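Local atomic coordinates of Ent-copalyl diphosphate synthase (Streptomyces platensis, PDB entry 5BP8), a protein that is a mainly alpha-helical protein of the terpene cyclase class, with a region related to the C-terminal domain of squalene-hopene cyclases. Residues T34-S39 / A78-L83; R345-S350 / S381-D386; P258-E263 / A298-L303; W64-G69 / G443-T448; A14-T19 / W266-L271. All blocks are in the same frame, centred on the assembly; numbering follows the deposited sequence.

Interaction 1 (T34-S39 / A78-L83)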
# COMPACT_ATOMS: atom_id res chain seq x y z
N THR A 34 3.43 13.74 -1.35
CA THR A 34 3.03 15.12 -1.47
C THR A 34 4.20 16.03 -1.05
O THR A 34 4.53 17.03 -1.76
CB THR A 34 1.76 15.39 -0.61
OG1 THR A 34 0.68 14.59 -1.09
CG2 THR A 34 1.38 16.82 -0.66
N ALA A 35 4.83 15.68 0.07
CA ALA A 35 6.02 16.39 0.52
C ALA A 35 7.21 16.23 -0.47
O ALA A 35 7.92 17.21 -0.76
CB ALA A 35 6.42 15.93 1.91
N ARG A 36 7.41 15.01 -0.98
CA ARG A 36 8.46 14.82 -1.97
C ARG A 36 8.28 15.77 -3.18
O ARG A 36 9.28 16.32 -3.67
CB ARG A 36 8.59 13.37 -2.44
CG ARG A 36 9.14 12.37 -1.41
CD ARG A 36 10.54 12.69 -0.87
NE ARG A 36 10.44 13.71 0.16
CZ ARG A 36 11.26 14.75 0.31
NH1 ARG A 36 10.97 15.66 1.24
NH2 ARG A 36 12.36 14.86 -0.42
N LEU A 37 7.04 15.95 -3.65
CA LEU A 37 6.83 16.86 -4.78
C LEU A 37 7.10 18.29 -4.44
O LEU A 37 7.60 19.06 -5.29
CB LEU A 37 5.44 16.66 -5.40
CG LEU A 37 5.20 15.31 -6.08
CD1 LEU A 37 3.87 15.34 -6.83
CD2 LEU A 37 6.33 14.92 -7.00
N VAL A 38 6.75 18.71 -3.21
CA VAL A 38 7.08 20.04 -2.73
C VAL A 38 8.59 20.24 -2.77
O VAL A 38 9.10 21.30 -3.20
CB VAL A 38 6.55 20.29 -1.30
CG1 VAL A 38 7.15 21.54 -0.71
CG2 VAL A 38 5.04 20.40 -1.30
N SER A 39 9.33 19.24 -2.32
CA SER A 39 10.78 19.36 -2.26
C SER A 39 11.44 19.29 -3.65
O SER A 39 12.35 20.09 -3.96
CB SER A 39 11.35 18.26 -1.38
OG SER A 39 12.71 18.53 -1.09
N ALA A 78 7.98 15.51 5.23
CA ALA A 78 7.38 16.84 5.41
C ALA A 78 8.38 17.88 5.89
O ALA A 78 8.46 19.01 5.33
CB ALA A 78 6.20 16.75 6.36
N VAL A 79 9.15 17.52 6.91
CA VAL A 79 10.15 18.44 7.45
C VAL A 79 11.20 18.80 6.40
O VAL A 79 11.53 20.01 6.20
CB VAL A 79 10.78 17.88 8.74
CG1 VAL A 79 12.02 18.67 9.15
CG2 VAL A 79 9.75 17.84 9.86
N GLU A 80 11.70 17.80 5.68
CA GLU A 80 12.67 18.07 4.64
C GLU A 80 12.08 19.00 3.57
O GLU A 80 12.76 19.97 3.13
CB GLU A 80 13.19 16.78 4.01
CG GLU A 80 14.47 16.97 3.19
CD GLU A 80 14.26 17.54 1.81
OE1 GLU A 80 13.16 17.35 1.21
OE2 GLU A 80 15.20 18.22 1.31
N ALA A 81 10.83 18.75 3.16
CA ALA A 81 10.17 19.57 2.15
C ALA A 81 10.01 21.00 2.63
O ALA A 81 10.26 21.97 1.86
CB ALA A 81 8.84 18.99 1.77
N LEU A 82 9.60 21.17 3.88
CA LEU A 82 9.42 22.51 4.42
C LEU A 82 10.73 23.28 4.52
O LEU A 82 10.77 24.48 4.17
CB LEU A 82 8.68 22.51 5.77
CG LEU A 82 7.20 22.05 5.69
CD1 LEU A 82 6.66 21.72 7.07
CD2 LEU A 82 6.32 23.08 4.99
N LEU A 83 11.80 22.61 4.94
CA LEU A 83 13.12 23.27 4.99
C LEU A 83 13.56 23.67 3.57
O LEU A 83 14.06 24.79 3.35
CB LEU A 83 14.16 22.39 5.66
CG LEU A 83 14.04 22.19 7.18
CD1 LEU A 83 14.85 20.99 7.65
CD2 LEU A 83 14.47 23.46 7.91
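A35 and S39 of helix 31-40 run beside A78 and A81 of helix 72-86 in the same direction, the short axes inclined by 22° and only 8.1 Å apart at their closest. Small residues make such an approach possible. The methyl of A81 is a knob in the hole formed by A35, R36, V38 and S39; A81 CB rests 3.2 Å from the carbonyl A35 O and 3.9 Å from V38 CG1. Toward the N-terminal end of both segments, A35 CB lies against the backbone of A78, 3.7 Å from A78 N. This is a single knob-into-hole contact between two near-parallel helices of one helical lobe, with helix 127-144 lying over the polar flank through L134, D137 and I138. On that flank E80 OE1 collects three donors. R36 grips it end-on, with R36 NH1 at 2.8 Å from E80 OE1 on the anti lone pair and R36 NH2 coming from above the carboxylate plane, while S39 OG donates to the syn lone pair of E80 OE1 at 2.6 Å. Bends at chi2 and chi3 fold the arginine chain back, so that E80 OE1 meets the guanidinium at its edge although the two planes stand 70° apart. With its CG anti to the backbone N (chi1 -164°), E80 leans over toward both partners. The second oxygen, E80 OE2, is bound by R198 and T84, and R36 NE by S77.

Interaction 2 (R345-S350 / S381-D386). With SO4 (sulfate ion), chain B.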
# COMPACT_ATOMS: atom_id res chain seq x y z
N ARG A 345 13.99 -10.68 2.23
CA ARG A 345 14.42 -11.12 3.56
C ARG A 345 13.31 -11.71 4.42
O ARG A 345 13.57 -12.60 5.24
CB ARG A 345 15.04 -9.96 4.30
CG ARG A 345 16.30 -9.48 3.61
CD ARG A 345 16.73 -8.15 4.18
NE ARG A 345 15.77 -7.13 3.84
CZ ARG A 345 15.90 -5.86 4.19
NH1 ARG A 345 16.96 -5.48 4.92
NH2 ARG A 345 14.96 -4.99 3.84
N THR A 346 12.09 -11.22 4.22
CA THR A 346 10.95 -11.58 5.03
C THR A 346 9.84 -12.13 4.17
O THR A 346 9.38 -11.45 3.24
CB THR A 346 10.44 -10.33 5.78
OG1 THR A 346 11.52 -9.83 6.57
CG2 THR A 346 9.28 -10.66 6.68
N PRO A 347 9.39 -13.37 4.45
CA PRO A 347 8.25 -13.87 3.70
C PRO A 347 6.95 -13.17 4.04
O PRO A 347 6.79 -12.61 5.13
CB PRO A 347 8.13 -15.35 4.15
CG PRO A 347 9.21 -15.60 5.12
CD PRO A 347 9.82 -14.29 5.52
N SER A 348 6.01 -13.25 3.12
CA SER A 348 4.68 -12.72 3.28
C SER A 348 3.65 -13.83 3.52
O SER A 348 3.53 -14.77 2.73
CB SER A 348 4.30 -11.94 2.03
OG SER A 348 2.92 -11.62 2.03
N THR A 349 2.89 -13.70 4.60
CA THR A 349 1.81 -14.66 4.90
C THR A 349 0.64 -14.47 3.94
O THR A 349 0.10 -15.46 3.43
CB THR A 349 1.31 -14.51 6.35
OG1 THR A 349 0.92 -13.14 6.58
CG2 THR A 349 2.39 -14.91 7.34
N SER A 350 0.29 -13.21 3.64
CA SER A 350 -0.84 -12.93 2.74
C SER A 350 -0.53 -13.44 1.32
O SER A 350 -1.42 -13.92 0.63
CB SER A 350 -1.22 -11.42 2.72
OG SER A 350 -0.26 -10.68 2.02
N SER A 381 -0.13 -24.85 2.97
CA SER A 381 -0.95 -25.20 4.13
C SER A 381 -0.12 -25.43 5.39
O SER A 381 -0.38 -24.77 6.40
CB SER A 381 -1.81 -26.43 3.85
OG SER A 381 -2.79 -26.10 2.89
N ASP A 382 0.86 -26.34 5.33
CA ASP A 382 1.82 -26.53 6.44
C ASP A 382 2.23 -25.16 6.98
O ASP A 382 1.99 -24.84 8.13
CB ASP A 382 3.13 -27.21 5.99
CG ASP A 382 4.17 -27.31 7.14
OD1 ASP A 382 3.81 -27.80 8.25
OD2 ASP A 382 5.34 -26.90 6.94
N TRP A 383 2.84 -24.39 6.09
CA TRP A 383 3.53 -23.17 6.44
C TRP A 383 2.60 -22.11 7.04
O TRP A 383 2.96 -21.49 8.04
CB TRP A 383 4.22 -22.62 5.19
CG TRP A 383 5.13 -21.51 5.46
CD1 TRP A 383 6.42 -21.57 5.88
CD2 TRP A 383 4.81 -20.12 5.32
NE1 TRP A 383 6.93 -20.30 6.00
CE2 TRP A 383 5.95 -19.40 5.67
CE3 TRP A 383 3.66 -19.44 4.93
CZ2 TRP A 383 5.99 -18.00 5.64
CZ3 TRP A 383 3.70 -18.04 4.90
CH2 TRP A 383 4.85 -17.35 5.27
N LEU A 384 1.42 -21.91 6.45
CA LEU A 384 0.46 -20.93 7.00
C LEU A 384 0.02 -21.32 8.38
O LEU A 384 -0.03 -20.50 9.29
CB LEU A 384 -0.76 -20.77 6.11
CG LEU A 384 -0.53 -20.05 4.78
CD1 LEU A 384 -1.77 -20.18 3.93
CD2 LEU A 384 -0.21 -18.59 5.06
N LEU A 385 -0.29 -22.60 8.55
CA LEU A 385 -0.60 -23.11 9.87
C LEU A 385 0.52 -22.91 10.89
O LEU A 385 0.25 -22.49 12.02
CB LEU A 385 -0.98 -24.60 9.77
CG LEU A 385 -2.25 -24.80 8.93
CD1 LEU A 385 -2.49 -26.28 8.53
CD2 LEU A 385 -3.43 -24.24 9.69
N ASP A 386 1.76 -23.16 10.50
CA ASP A 386 2.88 -23.03 11.40
C ASP A 386 3.19 -21.55 11.76
O ASP A 386 3.79 -21.28 12.79
CB ASP A 386 4.12 -23.69 10.79
CG ASP A 386 3.92 -25.18 10.50
OD1 ASP A 386 4.80 -25.75 9.82
OD2 ASP A 386 2.90 -25.78 10.92
S SO4 B . 12.31 -7.55 2.36
O1 SO4 B . 11.76 -8.66 3.17
O2 SO4 B . 13.68 -7.97 1.91
O3 SO4 B . 11.46 -7.17 1.26
O4 SO4 B . 12.49 -6.40 3.26
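The W383 indole turns its six-membered ring toward P347 and T349: T349 CA lies at the ring edge, near its plane, 3.9 Å from W383 CZ3, while P347 CB comes obliquely to W383 CZ2 at 3.7 Å. The ring of Y337 also meets the indole, the two planes inclined by about 20°. The contact belongs to a helical hairpin of the squalene-hopene cyclase C-terminal region, in which the beginning of helix 349-365 lies beside the end of helix 370-386. W383 carries its CG anti to the backbone N (chi1 -171°), which sends the indole out to the residues leading into the preceding helix, 349-365. The T349 side chain crosses that of W383 at about a right angle, T349 CG2 lying 4.0 Å from W383 CH2, and L384 CD2 reaches the backbone atom T349 O at 3.5 Å. At the same helix start S348 is the N-cap; its hydroxyl caps a backbone N just beyond the segment and also bonds to D396, and T349 OG1 is held by M395 O. R345 and T346 wrap a sulfate that probably came from the crystallisation liquor, K397 adding a further donor. The guanidinium presents its edge to the anion and has a second partner in E128. Backbone and side chain of R345 converge on one sulfate oxygen, R345 N standing 2.7 Å and R345 NE 3.0 Å from O2, while T346 N donates to O1 at 2.8 Å.

Interaction 3 (P258-E263 / A298-L303)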
# COMPACT_ATOMS: atom_id res chain seq x y z
N PRO A 258 -0.24 4.21 -11.21
CA PRO A 258 -1.44 3.42 -11.03
C PRO A 258 -1.22 2.17 -10.19
O PRO A 258 -0.06 1.77 -9.92
CB PRO A 258 -1.81 2.97 -12.48
CG PRO A 258 -0.72 3.42 -13.35
CD PRO A 258 0.36 4.08 -12.56
N ILE A 259 -2.33 1.56 -9.82
CA ILE A 259 -2.38 0.24 -9.17
C ILE A 259 -3.37 -0.69 -9.91
O ILE A 259 -3.97 -1.59 -9.32
CB ILE A 259 -2.78 0.34 -7.69
CG1 ILE A 259 -4.15 1.02 -7.50
CG2 ILE A 259 -1.70 1.03 -6.89
CD1 ILE A 259 -4.77 0.68 -6.18
N VAL A 260 -3.56 -0.43 -11.19
CA VAL A 260 -4.66 -1.04 -11.97
C VAL A 260 -4.84 -2.56 -11.80
O VAL A 260 -5.94 -3.03 -11.54
CB VAL A 260 -4.56 -0.61 -13.45
CG1 VAL A 260 -3.26 -1.03 -14.11
CG2 VAL A 260 -5.76 -1.10 -14.25
N TYR A 261 -3.79 -3.34 -11.95
CA TYR A 261 -3.95 -4.81 -11.85
C TYR A 261 -4.27 -5.30 -10.45
O TYR A 261 -5.15 -6.16 -10.25
CB TYR A 261 -2.70 -5.50 -12.35
CG TYR A 261 -2.31 -5.20 -13.80
CD1 TYR A 261 -3.29 -5.05 -14.80
CD2 TYR A 261 -0.98 -5.15 -14.19
CE1 TYR A 261 -2.93 -4.83 -16.12
CE2 TYR A 261 -0.62 -4.92 -15.50
CZ TYR A 261 -1.60 -4.79 -16.47
OH TYR A 261 -1.23 -4.56 -17.79
N PHE A 262 -3.58 -4.75 -9.44
CA PHE A 262 -3.95 -4.98 -8.04
C PHE A 262 -5.43 -4.66 -7.81
O PHE A 262 -6.19 -5.49 -7.27
CB PHE A 262 -2.99 -4.13 -7.17
CG PHE A 262 -3.45 -3.90 -5.75
CD1 PHE A 262 -3.89 -4.94 -4.94
CD2 PHE A 262 -3.36 -2.67 -5.18
CE1 PHE A 262 -4.27 -4.71 -3.61
CE2 PHE A 262 -3.74 -2.44 -3.86
CZ PHE A 262 -4.20 -3.47 -3.07
N GLU A 263 -5.87 -3.48 -8.22
CA GLU A 263 -7.27 -3.11 -7.97
C GLU A 263 -8.25 -4.04 -8.72
O GLU A 263 -9.24 -4.51 -8.12
CB GLU A 263 -7.51 -1.65 -8.37
CG GLU A 263 -8.98 -1.26 -8.29
CD GLU A 263 -9.16 0.22 -8.43
OE1 GLU A 263 -9.84 0.61 -9.39
OE2 GLU A 263 -8.65 0.99 -7.56
N ALA A 298 2.61 -7.61 -12.24
CA ALA A 298 2.83 -6.66 -11.14
C ALA A 298 1.53 -6.01 -10.74
O ALA A 298 0.48 -6.26 -11.31
CB ALA A 298 3.81 -5.59 -11.61
N ALA A 299 1.61 -5.08 -9.79
CA ALA A 299 0.44 -4.32 -9.39
C ALA A 299 -0.04 -3.39 -10.51
O ALA A 299 -1.22 -3.00 -10.56
CB ALA A 299 0.75 -3.52 -8.14
N ALA A 300 0.89 -3.05 -11.39
CA ALA A 300 0.64 -2.19 -12.54
C ALA A 300 1.79 -2.27 -13.54
O ALA A 300 2.91 -2.66 -13.17
CB ALA A 300 0.45 -0.75 -12.10
N PRO A 301 1.55 -1.85 -14.80
CA PRO A 301 2.70 -1.82 -15.71
C PRO A 301 3.77 -0.83 -15.19
O PRO A 301 3.43 0.24 -14.66
CB PRO A 301 2.09 -1.36 -17.05
CG PRO A 301 0.61 -1.59 -16.93
CD PRO A 301 0.28 -1.50 -15.46
N GLY A 302 5.03 -1.18 -15.38
CA GLY A 302 6.13 -0.33 -14.89
C GLY A 302 6.75 -0.75 -13.56
O GLY A 302 7.72 -0.13 -13.10
N LEU A 303 6.18 -1.79 -12.96
CA LEU A 303 6.68 -2.42 -11.73
C LEU A 303 7.09 -3.89 -12.02
O LEU A 303 6.63 -4.48 -12.99
CB LEU A 303 5.59 -2.39 -10.66
CG LEU A 303 5.23 -1.01 -10.07
CD1 LEU A 303 3.93 -1.07 -9.32
CD2 LEU A 303 6.32 -0.51 -9.13
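At the N-terminus of helix 260-274, Y261 and F262 turn their amide groups to a single carbonyl, A299 O, supplied by the loop between helices 282-291 and 307-319. F262 N gives the sounder bond, 3.1 Å from A299 O and nearly straight at 167°; the one from Y261 N is bent and weak. Apolar groups close in around this polar centre. With its CG anti to the carbonyl carbon (chi1 -59°), Y261 lays its ring along the loop: A298 O lies at the ring edge, 3.4 Å from Y261 CD2, and the P301 ring crosses the tyrosine at about a right angle, P301 CD coming within 3.5 Å of Y261 CE2. V260 CG1 also touches P301 CD, at 3.8 Å, and F262 CB rests on A299 CB. A300 CB sits 3.4 Å from P258 O, a buried carbonyl with no partner in the model, next to the cis peptide that precedes P258. P301 and G302 are the central residues of a type II turn, A300 to L303, G302 having positive phi. The whole is a helix N-terminus, I259 at the N-cap position, whose first-turn amides take up a loop carbonyl.

Interaction 4 (W64-G69 / G443-T448)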
# COMPACT_ATOMS: atom_id res chain seq x y z
N TRP A 64 3.56 14.02 11.43
CA TRP A 64 2.55 13.60 10.50
C TRP A 64 2.39 12.09 10.56
O TRP A 64 3.26 11.38 11.06
CB TRP A 64 2.93 13.98 9.08
CG TRP A 64 2.85 15.45 8.71
CD1 TRP A 64 1.88 16.04 7.97
CD2 TRP A 64 3.79 16.49 9.03
NE1 TRP A 64 2.13 17.39 7.82
CE2 TRP A 64 3.31 17.69 8.45
CE3 TRP A 64 4.98 16.52 9.76
CZ2 TRP A 64 3.99 18.90 8.58
CZ3 TRP A 64 5.67 17.75 9.87
CH2 TRP A 64 5.17 18.91 9.27
N GLY A 65 1.26 11.61 10.08
CA GLY A 65 1.04 10.15 9.98
C GLY A 65 0.50 9.45 11.20
O GLY A 65 -0.02 10.06 12.16
N ALA A 66 0.56 8.13 11.12
CA ALA A 66 -0.08 7.26 12.09
C ALA A 66 0.81 6.97 13.31
O ALA A 66 1.99 7.36 13.34
CB ALA A 66 -0.48 5.97 11.36
N PRO A 67 0.28 6.25 14.32
CA PRO A 67 1.06 5.93 15.51
C PRO A 67 2.12 4.86 15.32
O PRO A 67 2.34 4.36 14.19
CB PRO A 67 -0.01 5.46 16.50
CG PRO A 67 -1.29 5.98 15.98
CD PRO A 67 -1.14 5.91 14.52
N ASP A 68 2.79 4.51 16.41
CA ASP A 68 3.66 3.33 16.48
C ASP A 68 4.89 3.39 15.56
O ASP A 68 5.44 2.38 15.11
CB ASP A 68 2.85 2.04 16.24
CG ASP A 68 1.74 1.84 17.24
OD1 ASP A 68 1.89 2.32 18.37
OD2 ASP A 68 0.71 1.24 16.91
N GLY A 69 5.30 4.62 15.24
CA GLY A 69 6.45 4.82 14.41
C GLY A 69 6.11 5.02 12.95
O GLY A 69 6.99 5.32 12.16
N GLY A 443 -10.56 -2.64 14.19
CA GLY A 443 -9.44 -2.00 13.58
C GLY A 443 -8.29 -1.79 14.54
O GLY A 443 -8.49 -1.77 15.76
N ARG A 444 -7.10 -1.63 13.98
CA ARG A 444 -5.88 -1.51 14.76
C ARG A 444 -5.83 -0.27 15.64
O ARG A 444 -5.61 -0.37 16.86
CB ARG A 444 -4.66 -1.53 13.84
CG ARG A 444 -3.37 -1.46 14.64
CD ARG A 444 -2.14 -1.65 13.78
NE ARG A 444 -0.94 -1.34 14.58
CZ ARG A 444 0.31 -1.52 14.16
NH1 ARG A 444 0.58 -2.03 12.97
NH2 ARG A 444 1.31 -1.18 14.96
N TRP A 445 -5.98 0.90 15.02
CA TRP A 445 -5.87 2.18 15.73
C TRP A 445 -7.25 2.81 16.00
O TRP A 445 -7.41 3.64 16.90
CB TRP A 445 -5.02 3.13 14.91
CG TRP A 445 -3.60 2.74 14.83
CD1 TRP A 445 -2.75 2.52 15.87
CD2 TRP A 445 -2.84 2.49 13.64
NE1 TRP A 445 -1.51 2.17 15.42
CE2 TRP A 445 -1.53 2.14 14.05
CE3 TRP A 445 -3.14 2.52 12.28
CZ2 TRP A 445 -0.51 1.84 13.15
CZ3 TRP A 445 -2.12 2.24 11.36
CH2 TRP A 445 -0.82 1.90 11.81
N GLN A 446 -8.26 2.38 15.26
CA GLN A 446 -9.63 2.80 15.44
C GLN A 446 -10.48 1.81 14.65
O GLN A 446 -9.95 1.09 13.80
CB GLN A 446 -9.83 4.21 14.82
CG GLN A 446 -9.64 4.19 13.32
CD GLN A 446 -9.47 5.56 12.71
OE1 GLN A 446 -8.44 5.85 12.09
NE2 GLN A 446 -10.47 6.42 12.90
N GLY A 447 -11.78 1.79 14.86
CA GLY A 447 -12.65 1.07 13.92
C GLY A 447 -12.58 1.65 12.52
O GLY A 447 -12.70 2.88 12.33
N THR A 448 -12.39 0.78 11.51
CA THR A 448 -12.36 1.23 10.14
C THR A 448 -13.29 0.39 9.29
O THR A 448 -13.58 -0.76 9.62
CB THR A 448 -10.96 1.13 9.51
OG1 THR A 448 -10.52 -0.24 9.49
CG2 THR A 448 -9.95 1.99 10.29
O HOH W 1 -1.19 -0.65 17.45
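D68 OD2 is the atom on which three donors converge: W445 NE1 at 2.8 Å, R444 NH2 at 3.2 Å and a water. The loops that meet here follow two copies of the sequence QxxDGSW, ending at W64 and W442, which resembles the QW motif recurring in squalene-hopene cyclases and their relatives; the contact thus joins two such loops from distant parts of the chain. The indole bond is nearly straight, 168°, and D68 OD2 lies close to the ring plane, whereas W445 NE1 itself comes from above the carboxylate plane. R444 NH2 arrives from the other face of that plane, completing a salt bridge whose guanidinium is tilted rather than coplanar with its acceptor. The W445 ring is sandwiched. Over one face lie P67 CD, 3.7 Å from the centroid of the five-membered ring, and A66 CB, 4.2 Å from that of the six-membered ring, both CH-pi contacts. R444 crosses the opposite face, its NE 3.2 Å above the ring plane, because an extended chain (chi1 -178°) carries the guanidinium along the indole. R444 NH1 is fixed by A400 O, and Y70 and I500 also pack on W445. Several donors around one oxygen would be expected to favour the charged carboxylate in this surface setting. The water bridges the pair, donating to D68 OD2 at 2.7 Å and accepting from R444 NE at 3.0 Å.

Interaction 5 (A14-T19 / W266-L271)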
# COMPACT_ATOMS: atom_id res chain seq x y z
N ALA A 14 -22.37 -1.30 -10.39
CA ALA A 14 -21.85 0.08 -10.39
C ALA A 14 -20.36 0.09 -10.03
O ALA A 14 -19.58 0.85 -10.61
CB ALA A 14 -22.63 0.94 -9.39
N LEU A 15 -19.97 -0.74 -9.07
CA LEU A 15 -18.55 -0.83 -8.69
C LEU A 15 -17.70 -1.35 -9.85
O LEU A 15 -16.62 -0.83 -10.15
CB LEU A 15 -18.39 -1.76 -7.49
CG LEU A 15 -17.01 -1.78 -6.83
CD1 LEU A 15 -16.70 -0.39 -6.26
CD2 LEU A 15 -17.00 -2.85 -5.75
N LEU A 16 -18.19 -2.39 -10.53
CA LEU A 16 -17.46 -2.95 -11.67
C LEU A 16 -17.32 -1.91 -12.77
O LEU A 16 -16.24 -1.74 -13.36
CB LEU A 16 -18.13 -4.22 -12.17
CG LEU A 16 -17.99 -5.43 -11.23
CD1 LEU A 16 -18.96 -6.53 -11.63
CD2 LEU A 16 -16.56 -5.95 -11.23
N ALA A 17 -18.39 -1.17 -13.03
CA ALA A 17 -18.38 -0.18 -14.08
C ALA A 17 -17.41 0.97 -13.75
O ALA A 17 -16.71 1.47 -14.63
CB ALA A 17 -19.78 0.37 -14.33
N ALA A 18 -17.40 1.38 -12.49
CA ALA A 18 -16.53 2.48 -12.08
C ALA A 18 -15.07 2.05 -12.19
O ALA A 18 -14.23 2.84 -12.61
CB ALA A 18 -16.85 2.93 -10.68
N THR A 19 -14.79 0.80 -11.83
CA THR A 19 -13.47 0.25 -11.96
C THR A 19 -13.02 0.19 -13.41
O THR A 19 -11.90 0.60 -13.75
CB THR A 19 -13.40 -1.13 -11.29
OG1 THR A 19 -13.87 -1.02 -9.93
CG2 THR A 19 -11.97 -1.64 -11.30
N TRP A 266 -8.30 -7.54 -6.98
CA TRP A 266 -8.87 -7.50 -5.64
C TRP A 266 -10.39 -7.22 -5.69
O TRP A 266 -11.16 -7.86 -4.98
CB TRP A 266 -8.13 -6.51 -4.73
CG TRP A 266 -6.97 -7.14 -3.85
CD1 TRP A 266 -6.98 -7.29 -2.49
CD2 TRP A 266 -5.69 -7.68 -4.31
NE1 TRP A 266 -5.80 -7.86 -2.06
CE2 TRP A 266 -4.99 -8.11 -3.14
CE3 TRP A 266 -5.09 -7.86 -5.57
CZ2 TRP A 266 -3.68 -8.69 -3.20
CZ3 TRP A 266 -3.75 -8.40 -5.62
CH2 TRP A 266 -3.09 -8.82 -4.45
N VAL A 267 -10.80 -6.31 -6.56
CA VAL A 267 -12.22 -6.04 -6.75
C VAL A 267 -12.94 -7.30 -7.24
O VAL A 267 -13.98 -7.69 -6.67
CB VAL A 267 -12.47 -4.88 -7.73
CG1 VAL A 267 -13.95 -4.80 -8.08
CG2 VAL A 267 -12.01 -3.55 -7.13
N LEU A 268 -12.40 -7.94 -8.28
CA LEU A 268 -13.01 -9.16 -8.78
C LEU A 268 -13.06 -10.28 -7.73
O LEU A 268 -14.09 -10.97 -7.60
CB LEU A 268 -12.29 -9.64 -10.03
CG LEU A 268 -12.54 -8.80 -11.28
CD1 LEU A 268 -11.55 -9.18 -12.35
CD2 LEU A 268 -13.99 -9.01 -11.73
N ASN A 269 -11.99 -10.46 -6.96
CA ASN A 269 -12.00 -11.51 -5.93
C ASN A 269 -12.94 -11.23 -4.77
O ASN A 269 -13.58 -12.14 -4.25
CB ASN A 269 -10.58 -11.84 -5.41
CG ASN A 269 -9.74 -12.54 -6.46
OD1 ASN A 269 -10.25 -13.31 -7.29
ND2 ASN A 269 -8.43 -12.27 -6.45
N SER A 270 -13.06 -9.97 -4.39
CA SER A 270 -14.03 -9.59 -3.37
C SER A 270 -15.45 -9.87 -3.85
O SER A 270 -16.25 -10.45 -3.11
CB SER A 270 -13.87 -8.11 -3.01
OG SER A 270 -12.68 -7.93 -2.26
N LEU A 271 -15.76 -9.48 -5.08
CA LEU A 271 -17.11 -9.70 -5.64
C LEU A 271 -17.43 -11.18 -5.81
O LEU A 271 -18.58 -11.58 -5.60
CB LEU A 271 -17.28 -8.97 -6.96
CG LEU A 271 -17.90 -7.58 -6.83
CD1 LEU A 271 -17.49 -6.86 -5.55
CD2 LEU A 271 -17.50 -6.76 -8.04
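L16 and L271 reach toward each other tip to tip, and their contact is tight: L271 CD2 is 3.4 Å from L16 CD2 and 3.5 Å from L16 CG. The crowding goes with an unusual shape of L271, whose chi1 of -93° and chi2 of 34° both lie away from the staggered values; whether this is strain or an imperfectly placed side chain is doubtful. L16 is relaxed by contrast. Its CG is anti to the carbonyl carbon, which brings L16 CD2 to L268 CD2 at 4.0 Å, the two side chains crossing at about a right angle. L15 takes the other common choice, CG anti to the backbone N, and so sends L15 CD2 to L271 CD1 at 4.0 Å. V267 CG1 touches both leucines of helix 7-20, and T19 OG1, which donates to L15 O at 2.8 Å, also lies loosely against V267 CG2. The helices run nearly antiparallel, 169°, with axes 11.0 Å apart and leucine side chains between them. L284 and L285 of helix 282-291 and Y278 of the preceding loop close over the leucine cluster, while helix 504-518 also borders the contact through T505 and A509.

Interactions 1, 2, 3 and 5 are buried, whereas interaction 4 lies at the surface. Interactions 3 and 5 share helix 260-274, the first at its N-terminus and the second further along, and they touch where E263 meets T19. Interaction 4 adjoins interaction 1 through W64, which packs on A78, V79 and L82. Interactions 1 and 2 fall on opposite sides of the chain's centre, about 37 Å apart between centres. Chemistry follows place: interaction 5 is purely apolar across its helices, interaction 1 combines alanine packing with an enclosed charge pair, interaction 2 sets a helix end against the start of the preceding helix, interaction 3 fastens a loop to a helix start, and interaction 4 adds water to its salt bridge.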